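Local coordinates for protein diaminopimelate decarboxylase (Methanocaldococcus jannaschii, PDB 1TWI) that catalyses the pyridoxal phosphate-dependent decarboxylation of meso-diaminopimelate to L-lysine, the last step of lysine biosynthesis, as a homodimer, at residues 14-19 with 32-37; 52-57 with 273-278; 119-124 with 143-148; 322-327 with 360-365. All blocks are in the same frame, centred on the assembly; numbering follows the deposited sequence.

Contact 1: residues 14-19 with 32-37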
# COMPACT_ATOMS: atom_id res chain seq x y z
N PHE A 14 19.94 0.39 22.75
CA PHE A 14 18.77 -0.49 22.62
C PHE A 14 19.18 -1.89 22.16
O PHE A 14 19.97 -2.05 21.21
CB PHE A 14 17.79 0.14 21.61
CG PHE A 14 16.49 -0.64 21.40
CD1 PHE A 14 15.65 -0.91 22.47
CD2 PHE A 14 16.07 -1.00 20.11
CE1 PHE A 14 14.36 -1.55 22.27
CE2 PHE A 14 14.80 -1.63 19.90
CZ PHE A 14 13.96 -1.90 20.99
N PHE A 15 18.61 -2.92 22.79
CA PHE A 15 18.87 -4.33 22.46
C PHE A 15 17.59 -5.11 22.13
O PHE A 15 16.55 -4.85 22.74
CB PHE A 15 19.58 -5.06 23.64
CG PHE A 15 21.08 -4.69 23.77
CD1 PHE A 15 21.46 -3.45 24.28
CD2 PHE A 15 22.06 -5.56 23.35
CE1 PHE A 15 22.83 -3.09 24.38
CE2 PHE A 15 23.45 -5.23 23.43
CZ PHE A 15 23.83 -4.00 23.95
N ILE A 16 17.67 -6.07 21.19
CA ILE A 16 16.52 -6.93 20.85
C ILE A 16 17.06 -8.33 20.99
O ILE A 16 18.02 -8.69 20.29
CB ILE A 16 16.02 -6.73 19.37
CG1 ILE A 16 15.60 -5.25 19.18
CG2 ILE A 16 14.85 -7.78 19.07
CD1 ILE A 16 15.59 -4.75 17.75
N ASP A 17 16.49 -9.11 21.91
CA ASP A 17 16.97 -10.46 22.16
C ASP A 17 18.46 -10.51 22.51
O ASP A 17 19.15 -11.50 22.20
CB ASP A 17 16.73 -11.38 20.97
CG ASP A 17 15.28 -11.77 20.86
OD1 ASP A 17 14.64 -11.99 21.91
OD2 ASP A 17 14.79 -11.90 19.72
N GLY A 18 18.95 -9.45 23.14
CA GLY A 18 20.36 -9.45 23.48
C GLY A 18 21.29 -8.93 22.38
O GLY A 18 22.51 -8.82 22.63
N TYR A 19 20.76 -8.63 21.18
CA TYR A 19 21.61 -8.10 20.12
C TYR A 19 21.52 -6.56 20.04
O TYR A 19 20.45 -5.98 20.04
CB TYR A 19 21.21 -8.72 18.79
CG TYR A 19 21.35 -10.23 18.80
CD1 TYR A 19 22.60 -10.84 18.59
CD2 TYR A 19 20.25 -11.06 19.05
CE1 TYR A 19 22.74 -12.26 18.63
CE2 TYR A 19 20.40 -12.46 19.10
CZ TYR A 19 21.65 -13.03 18.88
OH TYR A 19 21.79 -14.40 18.87
N LEU A 32 15.75 -1.58 8.12
CA LEU A 32 15.82 -3.01 8.44
C LEU A 32 14.70 -3.49 9.39
O LEU A 32 14.50 -2.90 10.44
CB LEU A 32 17.17 -3.31 9.17
CG LEU A 32 17.53 -4.73 9.57
CD1 LEU A 32 17.90 -5.46 8.28
CD2 LEU A 32 18.75 -4.78 10.51
N TYR A 33 14.02 -4.58 9.05
CA TYR A 33 13.03 -5.17 9.95
C TYR A 33 13.79 -6.18 10.81
O TYR A 33 14.63 -6.95 10.28
CB TYR A 33 11.97 -5.98 9.18
CG TYR A 33 10.77 -5.16 8.73
CD1 TYR A 33 9.70 -4.93 9.60
CD2 TYR A 33 10.69 -4.64 7.45
CE1 TYR A 33 8.58 -4.23 9.20
CE2 TYR A 33 9.54 -3.89 7.03
CZ TYR A 33 8.50 -3.71 7.94
OH TYR A 33 7.34 -3.03 7.61
N VAL A 34 13.52 -6.18 12.11
CA VAL A 34 14.15 -7.18 12.99
C VAL A 34 12.94 -7.93 13.62
O VAL A 34 12.04 -7.31 14.25
CB VAL A 34 14.99 -6.49 14.11
CG1 VAL A 34 15.65 -7.56 15.09
CG2 VAL A 34 16.10 -5.62 13.46
N MET A 35 12.92 -9.24 13.50
CA MET A 35 11.83 -10.02 14.05
C MET A 35 12.42 -10.82 15.18
O MET A 35 13.41 -11.53 14.95
CB MET A 35 11.27 -10.98 12.99
CG MET A 35 10.49 -10.23 11.86
SD MET A 35 8.96 -9.37 12.50
CE MET A 35 7.92 -10.72 12.85
N SER A 36 11.82 -10.73 16.37
CA SER A 36 12.32 -11.49 17.55
C SER A 36 11.67 -12.88 17.58
O SER A 36 10.43 -13.02 17.76
CB SER A 36 11.98 -10.76 18.87
OG SER A 36 12.23 -11.61 19.98
N GLU A 37 12.49 -13.91 17.42
CA GLU A 37 11.96 -15.26 17.44
C GLU A 37 11.39 -15.57 18.81
O GLU A 37 10.32 -16.17 18.92
CB GLU A 37 13.08 -16.27 17.12
CG GLU A 37 12.64 -17.73 17.25
CD GLU A 37 13.78 -18.64 16.83
OE1 GLU A 37 13.83 -19.05 15.66
OE2 GLU A 37 14.67 -18.91 17.65

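Contact 2: residues 52-57 with 273-278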
# COMPACT_ATOMS: atom_id res chain seq x y z
N LYS A 52 -5.59 -23.82 26.82
CA LYS A 52 -5.52 -25.28 26.99
C LYS A 52 -6.69 -25.80 27.83
O LYS A 52 -7.02 -26.98 27.79
CB LYS A 52 -4.19 -25.69 27.63
CG LYS A 52 -3.99 -25.13 29.02
CD LYS A 52 -2.69 -25.69 29.57
CE LYS A 52 -2.17 -24.92 30.76
NZ LYS A 52 -0.69 -25.26 30.93
N ARG A 53 -7.27 -24.93 28.62
CA ARG A 53 -8.43 -25.31 29.38
C ARG A 53 -9.53 -25.91 28.45
O ARG A 53 -10.30 -26.80 28.85
CB ARG A 53 -8.97 -24.06 30.09
CG ARG A 53 -10.27 -24.28 30.78
CD ARG A 53 -10.73 -23.03 31.50
NE ARG A 53 -12.09 -23.24 32.02
CZ ARG A 53 -12.95 -22.25 32.19
NH1 ARG A 53 -12.58 -21.01 31.89
NH2 ARG A 53 -14.17 -22.49 32.62
N TRP A 54 -9.66 -25.39 27.23
CA TRP A 54 -10.69 -25.92 26.32
C TRP A 54 -10.54 -27.43 26.14
O TRP A 54 -11.49 -28.20 26.34
CB TRP A 54 -10.63 -25.25 24.92
CG TRP A 54 -11.79 -25.70 24.09
CD1 TRP A 54 -11.77 -26.48 22.95
CD2 TRP A 54 -13.14 -25.37 24.33
NE1 TRP A 54 -13.07 -26.64 22.47
CE2 TRP A 54 -13.92 -25.96 23.31
CE3 TRP A 54 -13.79 -24.62 25.34
CZ2 TRP A 54 -15.31 -25.82 23.26
CZ3 TRP A 54 -15.17 -24.48 25.28
CH2 TRP A 54 -15.92 -25.07 24.25
N GLU A 55 -9.34 -27.86 25.77
CA GLU A 55 -9.07 -29.30 25.56
C GLU A 55 -9.20 -30.05 26.87
O GLU A 55 -9.70 -31.16 26.88
CB GLU A 55 -7.64 -29.54 24.99
CG GLU A 55 -7.00 -30.98 25.27
CD GLU A 55 -5.62 -31.00 26.10
OE1 GLU A 55 -5.55 -31.60 27.22
OE2 GLU A 55 -4.59 -30.43 25.63
N GLU A 56 -8.74 -29.45 27.96
CA GLU A 56 -8.79 -30.09 29.27
C GLU A 56 -10.20 -30.39 29.71
O GLU A 56 -10.49 -31.46 30.25
CB GLU A 56 -8.15 -29.19 30.34
CG GLU A 56 -6.66 -29.01 30.16
CD GLU A 56 -6.06 -27.96 31.07
OE1 GLU A 56 -6.83 -27.22 31.75
OE2 GLU A 56 -4.81 -27.89 31.10
N GLU A 57 -11.09 -29.44 29.51
CA GLU A 57 -12.45 -29.63 29.97
C GLU A 57 -13.45 -30.27 29.03
O GLU A 57 -14.42 -30.85 29.51
CB GLU A 57 -13.02 -28.30 30.44
CG GLU A 57 -12.77 -28.04 31.97
CD GLU A 57 -13.28 -26.68 32.39
OE1 GLU A 57 -14.44 -26.38 32.02
OE2 GLU A 57 -12.55 -25.91 33.08
N ASN A 273 -15.92 -19.48 29.02
CA ASN A 273 -17.07 -19.44 29.92
C ASN A 273 -18.35 -19.17 29.11
O ASN A 273 -19.43 -19.61 29.47
CB ASN A 273 -16.86 -18.39 31.05
CG ASN A 273 -15.72 -18.84 32.04
OD1 ASN A 273 -15.71 -20.00 32.50
ND2 ASN A 273 -14.77 -17.93 32.34
N THR A 274 -18.25 -18.47 27.98
CA THR A 274 -19.47 -18.24 27.22
C THR A 274 -19.87 -19.52 26.52
O THR A 274 -21.04 -19.94 26.62
CB THR A 274 -19.33 -17.12 26.18
OG1 THR A 274 -19.19 -15.87 26.85
CG2 THR A 274 -20.62 -17.03 25.32
N MET A 275 -18.94 -20.17 25.80
CA MET A 275 -19.30 -21.41 25.10
C MET A 275 -19.81 -22.53 26.03
O MET A 275 -20.70 -23.29 25.64
CB MET A 275 -18.11 -21.97 24.28
CG MET A 275 -17.69 -21.03 23.12
SD MET A 275 -16.23 -21.62 22.31
CE MET A 275 -17.05 -22.93 21.35
N LEU A 276 -19.24 -22.65 27.23
CA LEU A 276 -19.70 -23.71 28.14
C LEU A 276 -21.15 -23.54 28.65
O LEU A 276 -21.72 -24.49 29.14
CB LEU A 276 -18.76 -23.87 29.33
CG LEU A 276 -17.38 -24.43 28.95
CD1 LEU A 276 -16.51 -24.43 30.20
CD2 LEU A 276 -17.50 -25.85 28.42
N LYS A 277 -21.74 -22.36 28.51
CA LYS A 277 -23.13 -22.13 28.88
C LYS A 277 -24.04 -22.96 27.99
O LYS A 277 -25.21 -23.21 28.33
CB LYS A 277 -23.53 -20.67 28.63
CG LYS A 277 -22.90 -19.70 29.64
CD LYS A 277 -23.03 -18.25 29.24
CE LYS A 277 -22.49 -17.40 30.38
NZ LYS A 277 -22.89 -15.96 30.20
N TYR A 278 -23.52 -23.39 26.84
CA TYR A 278 -24.36 -24.12 25.86
C TYR A 278 -24.22 -25.61 25.85
O TYR A 278 -24.87 -26.28 25.01
CB TYR A 278 -24.09 -23.61 24.43
CG TYR A 278 -24.33 -22.13 24.24
CD1 TYR A 278 -23.43 -21.19 24.72
CD2 TYR A 278 -25.48 -21.68 23.57
CE1 TYR A 278 -23.66 -19.81 24.54
CE2 TYR A 278 -25.72 -20.32 23.39
CZ TYR A 278 -24.81 -19.38 23.88
OH TYR A 278 -25.10 -18.03 23.69

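Contact 3: residues 119-124 with 143-148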
# COMPACT_ATOMS: atom_id res chain seq x y z
N GLU A 119 -8.00 -21.96 -6.91
CA GLU A 119 -7.69 -21.99 -5.47
C GLU A 119 -8.45 -23.13 -4.80
O GLU A 119 -7.95 -23.76 -3.85
CB GLU A 119 -8.06 -20.66 -4.81
CG GLU A 119 -7.06 -19.54 -5.16
CD GLU A 119 -7.49 -18.19 -4.58
OE1 GLU A 119 -8.70 -17.84 -4.71
OE2 GLU A 119 -6.63 -17.45 -4.04
N ILE A 120 -9.68 -23.35 -5.23
CA ILE A 120 -10.46 -24.44 -4.63
C ILE A 120 -9.81 -25.82 -4.99
O ILE A 120 -9.71 -26.70 -4.14
CB ILE A 120 -11.94 -24.33 -5.11
CG1 ILE A 120 -12.56 -23.11 -4.39
CG2 ILE A 120 -12.75 -25.62 -4.76
CD1 ILE A 120 -13.74 -22.47 -5.09
N ILE A 121 -9.33 -25.96 -6.24
CA ILE A 121 -8.68 -27.21 -6.66
C ILE A 121 -7.51 -27.41 -5.74
O ILE A 121 -7.27 -28.54 -5.24
CB ILE A 121 -8.17 -27.14 -8.17
CG1 ILE A 121 -9.35 -27.34 -9.14
CG2 ILE A 121 -7.12 -28.20 -8.45
CD1 ILE A 121 -9.13 -26.74 -10.59
N MET A 122 -6.77 -26.34 -5.49
CA MET A 122 -5.59 -26.45 -4.65
C MET A 122 -5.91 -26.88 -3.24
O MET A 122 -5.20 -27.74 -2.68
CB MET A 122 -4.82 -25.11 -4.63
CG MET A 122 -3.52 -25.13 -3.83
SD MET A 122 -2.59 -23.48 -3.92
CE MET A 122 -3.16 -23.02 -5.40
N GLY A 123 -6.95 -26.28 -2.64
CA GLY A 123 -7.31 -26.66 -1.28
C GLY A 123 -7.81 -28.11 -1.22
O GLY A 123 -7.57 -28.82 -0.22
N ILE A 124 -8.52 -28.55 -2.25
CA ILE A 124 -9.04 -29.91 -2.23
C ILE A 124 -7.88 -30.89 -2.36
O ILE A 124 -7.80 -31.87 -1.60
CB ILE A 124 -10.11 -30.13 -3.32
CG1 ILE A 124 -11.35 -29.27 -2.99
CG2 ILE A 124 -10.40 -31.62 -3.44
CD1 ILE A 124 -12.48 -29.26 -4.09
N ASN A 143 -18.68 -27.35 -4.42
CA ASN A 143 -19.31 -28.67 -4.60
C ASN A 143 -19.08 -29.12 -6.09
O ASN A 143 -18.79 -30.28 -6.34
CB ASN A 143 -20.82 -28.55 -4.29
CG ASN A 143 -21.56 -29.84 -4.47
OD1 ASN A 143 -22.43 -29.92 -5.33
ND2 ASN A 143 -21.24 -30.86 -3.67
N GLU A 144 -19.22 -28.19 -7.04
CA GLU A 144 -19.01 -28.54 -8.46
C GLU A 144 -17.54 -28.95 -8.70
O GLU A 144 -17.25 -29.89 -9.43
CB GLU A 144 -19.37 -27.35 -9.36
CG GLU A 144 -20.88 -27.14 -9.60
CD GLU A 144 -21.17 -25.73 -10.18
OE1 GLU A 144 -22.36 -25.38 -10.41
OE2 GLU A 144 -20.18 -24.97 -10.41
N THR A 145 -16.59 -28.24 -8.07
CA THR A 145 -15.17 -28.56 -8.25
C THR A 145 -14.80 -29.89 -7.60
O THR A 145 -14.05 -30.73 -8.18
CB THR A 145 -14.32 -27.40 -7.70
OG1 THR A 145 -14.72 -26.21 -8.38
CG2 THR A 145 -12.84 -27.67 -7.91
N ALA A 146 -15.32 -30.11 -6.40
CA ALA A 146 -15.09 -31.37 -5.69
C ALA A 146 -15.65 -32.50 -6.59
O ALA A 146 -15.05 -33.57 -6.72
CB ALA A 146 -15.85 -31.34 -4.30
N LYS A 147 -16.84 -32.28 -7.16
CA LYS A 147 -17.44 -33.30 -8.06
C LYS A 147 -16.47 -33.57 -9.25
O LYS A 147 -16.20 -34.73 -9.59
CB LYS A 147 -18.76 -32.81 -8.62
CG LYS A 147 -19.44 -33.79 -9.59
CD LYS A 147 -20.64 -33.10 -10.25
CE LYS A 147 -21.59 -34.06 -11.04
NZ LYS A 147 -22.75 -33.26 -11.61
N GLU A 148 -15.90 -32.51 -9.84
CA GLU A 148 -14.98 -32.72 -10.96
C GLU A 148 -13.74 -33.54 -10.58
O GLU A 148 -13.27 -34.40 -11.35
CB GLU A 148 -14.57 -31.37 -11.57
CG GLU A 148 -15.72 -30.68 -12.28
CD GLU A 148 -15.32 -29.35 -12.87
OE1 GLU A 148 -14.68 -28.55 -12.12
OE2 GLU A 148 -15.62 -29.09 -14.07

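Contact 4: residues 322-327 with 360-365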
# COMPACT_ATOMS: atom_id res chain seq x y z
N ALA A 322 13.79 4.73 6.35
CA ALA A 322 12.62 3.86 6.32
C ALA A 322 11.52 4.77 5.78
O ALA A 322 11.53 5.99 6.02
CB ALA A 322 12.24 3.38 7.72
N GLY A 323 10.54 4.19 5.10
CA GLY A 323 9.49 5.02 4.53
C GLY A 323 8.20 4.24 4.43
O GLY A 323 8.17 3.03 4.66
N MET A 324 7.12 4.91 4.06
CA MET A 324 5.83 4.25 3.97
C MET A 324 5.83 2.98 3.06
O MET A 324 5.03 2.07 3.30
CB MET A 324 4.76 5.24 3.49
CG MET A 324 4.97 5.75 2.05
SD MET A 324 3.67 6.92 1.57
CE MET A 324 2.33 5.78 1.02
N ASN A 325 6.67 2.94 2.03
CA ASN A 325 6.70 1.73 1.18
C ASN A 325 7.22 0.49 2.01
O ASN A 325 6.92 -0.69 1.72
CB ASN A 325 7.61 1.97 -0.04
CG ASN A 325 9.08 2.08 0.35
OD1 ASN A 325 9.51 3.06 1.01
ND2 ASN A 325 9.85 1.05 -0.01
N ASP A 326 8.04 0.77 3.03
CA ASP A 326 8.57 -0.30 3.92
C ASP A 326 7.54 -0.73 4.99
O ASP A 326 7.53 -1.90 5.45
CB ASP A 326 9.83 0.18 4.68
CG ASP A 326 10.93 0.70 3.75
OD1 ASP A 326 11.35 -0.06 2.86
OD2 ASP A 326 11.36 1.86 3.92
N MET A 327 6.70 0.21 5.41
CA MET A 327 5.75 -0.03 6.50
C MET A 327 4.67 1.03 6.32
O MET A 327 4.86 2.20 6.64
CB MET A 327 6.47 0.15 7.82
CG MET A 327 5.84 -0.67 8.96
SD MET A 327 4.35 0.08 9.69
CE MET A 327 5.11 1.45 10.76
N SER A 360 2.73 13.20 1.39
CA SER A 360 2.63 14.01 2.57
C SER A 360 2.37 13.15 3.78
O SER A 360 2.84 13.45 4.88
CB SER A 360 1.51 15.03 2.43
OG SER A 360 1.97 16.22 3.03
N SER A 361 1.67 12.05 3.56
CA SER A 361 1.33 11.12 4.60
C SER A 361 2.50 10.19 4.98
O SER A 361 2.30 9.35 5.84
CB SER A 361 0.20 10.26 4.12
OG SER A 361 0.67 9.52 3.00
N ASP A 362 3.66 10.29 4.29
CA ASP A 362 4.81 9.45 4.63
C ASP A 362 5.52 10.07 5.86
O ASP A 362 6.62 10.64 5.77
CB ASP A 362 5.78 9.29 3.42
CG ASP A 362 7.10 8.61 3.83
OD1 ASP A 362 7.06 7.60 4.57
OD2 ASP A 362 8.17 9.09 3.43
N VAL A 363 4.88 9.92 7.01
CA VAL A 363 5.34 10.44 8.28
C VAL A 363 5.07 9.30 9.28
O VAL A 363 3.93 8.79 9.36
CB VAL A 363 4.49 11.70 8.67
CG1 VAL A 363 4.77 12.13 10.12
CG2 VAL A 363 4.81 12.86 7.69
N PHE A 364 6.08 8.89 10.03
CA PHE A 364 5.88 7.81 11.00
C PHE A 364 5.33 8.28 12.36
O PHE A 364 4.74 7.49 13.09
CB PHE A 364 7.21 7.07 11.24
CG PHE A 364 7.66 6.23 10.06
CD1 PHE A 364 7.02 5.02 9.77
CD2 PHE A 364 8.68 6.69 9.22
CE1 PHE A 364 7.40 4.27 8.63
CE2 PHE A 364 9.06 5.95 8.09
CZ PHE A 364 8.42 4.74 7.80
N GLY A 365 5.55 9.54 12.71
CA GLY A 365 5.04 10.01 13.99
C GLY A 365 5.26 11.51 14.09
O GLY A 365 6.21 12.06 13.51

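Contact 1: residues 14-19 with 32-37
A trans chi1 of 169° sends OG of Ser36 opposite its own backbone N, and chi1 of -75° at Asp17 puts CG opposite the carbonyl carbon; with these torsions the hydroxyl and the carboxylate meet between 14-19 and 32-37. Ser36 OG donates to Asp17 OD2 at 2.6 Å, reaching that oxygen from the syn side, 24° out of the carboxylate plane. The second oxygen stays close as well, with OD1 of Asp17 3.1 Å from OG of Ser36. One residue before Asp17 and two before Ser36 the contact turns apolar: Ile16 and Val34 approach tip to tip, CD1 of Ile16 lying 3.9 Å from CG1 of Val34, while CG2 of Ile16 rests 4.1 Å from CB of Ser36. Asp17 occupies the first corner of a type I' beta turn from Ile16 to Tyr19, the tight two-residue link of a beta hairpin, and its partner Ser36 is the N-cap of helix 37-58, with OG also bonded to the backbone N of Gln39. The hairpin tip is thus tied to the point where the strand of the beta domain passes into that helix. Thr406 OG1 gives Asp17 OD2 a further partner, and Thr6 OG1 bonds to Ser36 OG. On the apolar side, Thr406 of strand 402-407 touches both Ile16 and Val34, whereas Tyr301 packs on Ile16 and Leu303 on Val34.

Contact 2: residues 52-57 with 273-278
Arg53 reaches across from helix 37-58 to Asn273 of helix 264-276. From CB its chain runs out straight, CG trans to the backbone N (chi1 173°), and the side chain packs on Ile272. At NE the first polar partner is met within the same helix: NE bonds to OE2 of Glu57 at 2.9 Å as part of a salt bridge, the donor lying above the carboxylate plane. Farther out, NH2 donates to OD1 of Asn273 at 2.9 Å in a fairly straight bond (N-H...O 160°) that lies close to the guanidinium plane, while NH1 makes a weak bond to the same oxygen. Held firmly at NE and NH2, and only weakly at NH1, the guanidinium is probably limited in its rotation; its plane and that of the amide are 53° apart. Next to these bonds Leu276 spans from Glu57 to Trp54: its CD1 comes 3.4 Å from OE1 of Glu57, and its CD2 lies 4.1 Å from CZ3 of Trp54. The six-membered ring of Trp54 takes Met275 in an oblique Met-aromatic contact, SD 4.5 Å from the ring centroid, with CE 3.8 Å from CH2 of Trp54. The indole NE1 is bonded to Pro285 O. Both helices lie on the outside of the TIM barrel, where Trp54 and Met275 cover Leu287 of strand 286-289, and Met275 also touches Thr225 of helix 219-237.

Contact 3: residues 119-124 with 143-148
Apolar contacts between methyl and methylene groups carry the meeting of Thr145 with Ile120 and Ile121. The methyl of Thr145 is the central group: CG2 lies 3.8 Å from CG2 of Ile120 and 3.7 Å from CG1 of Ile121, so it enters between two successive residues of helix 119-124. Thr145 places this methyl trans to its backbone N (chi1 -57°, measured to OG1), which aims it at the other helix. One turn further along, Ile124 stretches its CD1 onto Ala146, 3.7 Å from CA and 4.0 Å from CB of that residue; the small alanine lets the isoleucine tip rest against the backbone. The same CD1 lies 4.2 Å from CG2 of Thr145.

Polar interactions are absent across the two segments and gather at their margin instead. Thr145 OG1 bonds to Leu141 O within its own helix and to Lys117 NZ, and Lys117 also forms a salt bridge with Glu148. Lys117 stands at the start of helix 117-125, so this charged group links the helices beside the apolar seam.

As to helix packing, the axes of the segments 119-124 and 143-148 approach to 9.8 Å, with a crossing angle of -58°. These are consecutive outer helices of the TIM barrel, joined through strand 130-133, whose Phe131 touches both Ile120 and Ile124. With no hydrogen bond between the segments, the seam rests on isoleucine branches fitted against a threonine methyl and an alanine, consistent with a small interface held mainly by apolar burial, while the threonine hydroxyl is satisfied by groups to the side.

Contact 4: residues 322-327 with 360-365
Asp362 and Phe364 grip the loop 322-327 from two positions, one polar and one aromatic. Asp362 is the centre of an inverse gamma turn, and Phe364 with Gly365 forms a classic beta bulge opposite Ile353, at the start of strand 363-371 in the mixed sheet of the beta domain. In the first shell, the backbone N of Met324 donates to OD1 of Asp362 at 2.7 Å, meeting the oxygen from 47° above the carboxylate plane. Met324 sets CG between its backbone N and carbonyl carbon (chi1 65°), which brings the thioether beside Asp362, SD 3.7 Å from CB of the aspartate. The ring of Phe364 lies against the backbone of the loop: CE2 is 3.2 Å from Ala322 O, which sits at the ring edge near its plane, and CZ comes 3.4 Å from C of Gly323. CE of Met327 touches CD1 of Phe364 at 4.2 Å.

Farther out, Asp362 is positioned through its other oxygen, OD2, which accepts from Leu357 N and forms a salt bridge with Lys179 of the second subunit. Met324 packs beside Glu359 and Met327 beside Arg329, residues lining the pocket of the bound lysine and inferred to bind substrate, so the contact borders the active site. The loop is shaped from within: Gly323 O accepts from Asp326 N at 2.8 Å, and Gly323 N donates to the anti lone pair of Asp326 OD2 at 2.7 Å.

Near the N terminus, contact 1 closes a short loop over 12 intervening residues and joins the turn between strands 13-16 and 19-20 to strand 32-36, from which helix 37-58 carries the chain into the TIM barrel. Contact 2 then closes a loop of 215 residues, bringing the far part of that helix to helix 264-276, and contact 3, with 18 residues between its segments, is nested inside it, joining two consecutive outer helices. Contact 4 follows in the beta domain, closing a loop of 32 residues and tying the loop after strand 316-320 to the start of strand 363-371. None cross. Contacts 1 and 4 touch where Tyr33 OH comes very close to Asp326 O, a probable hydrogen bond.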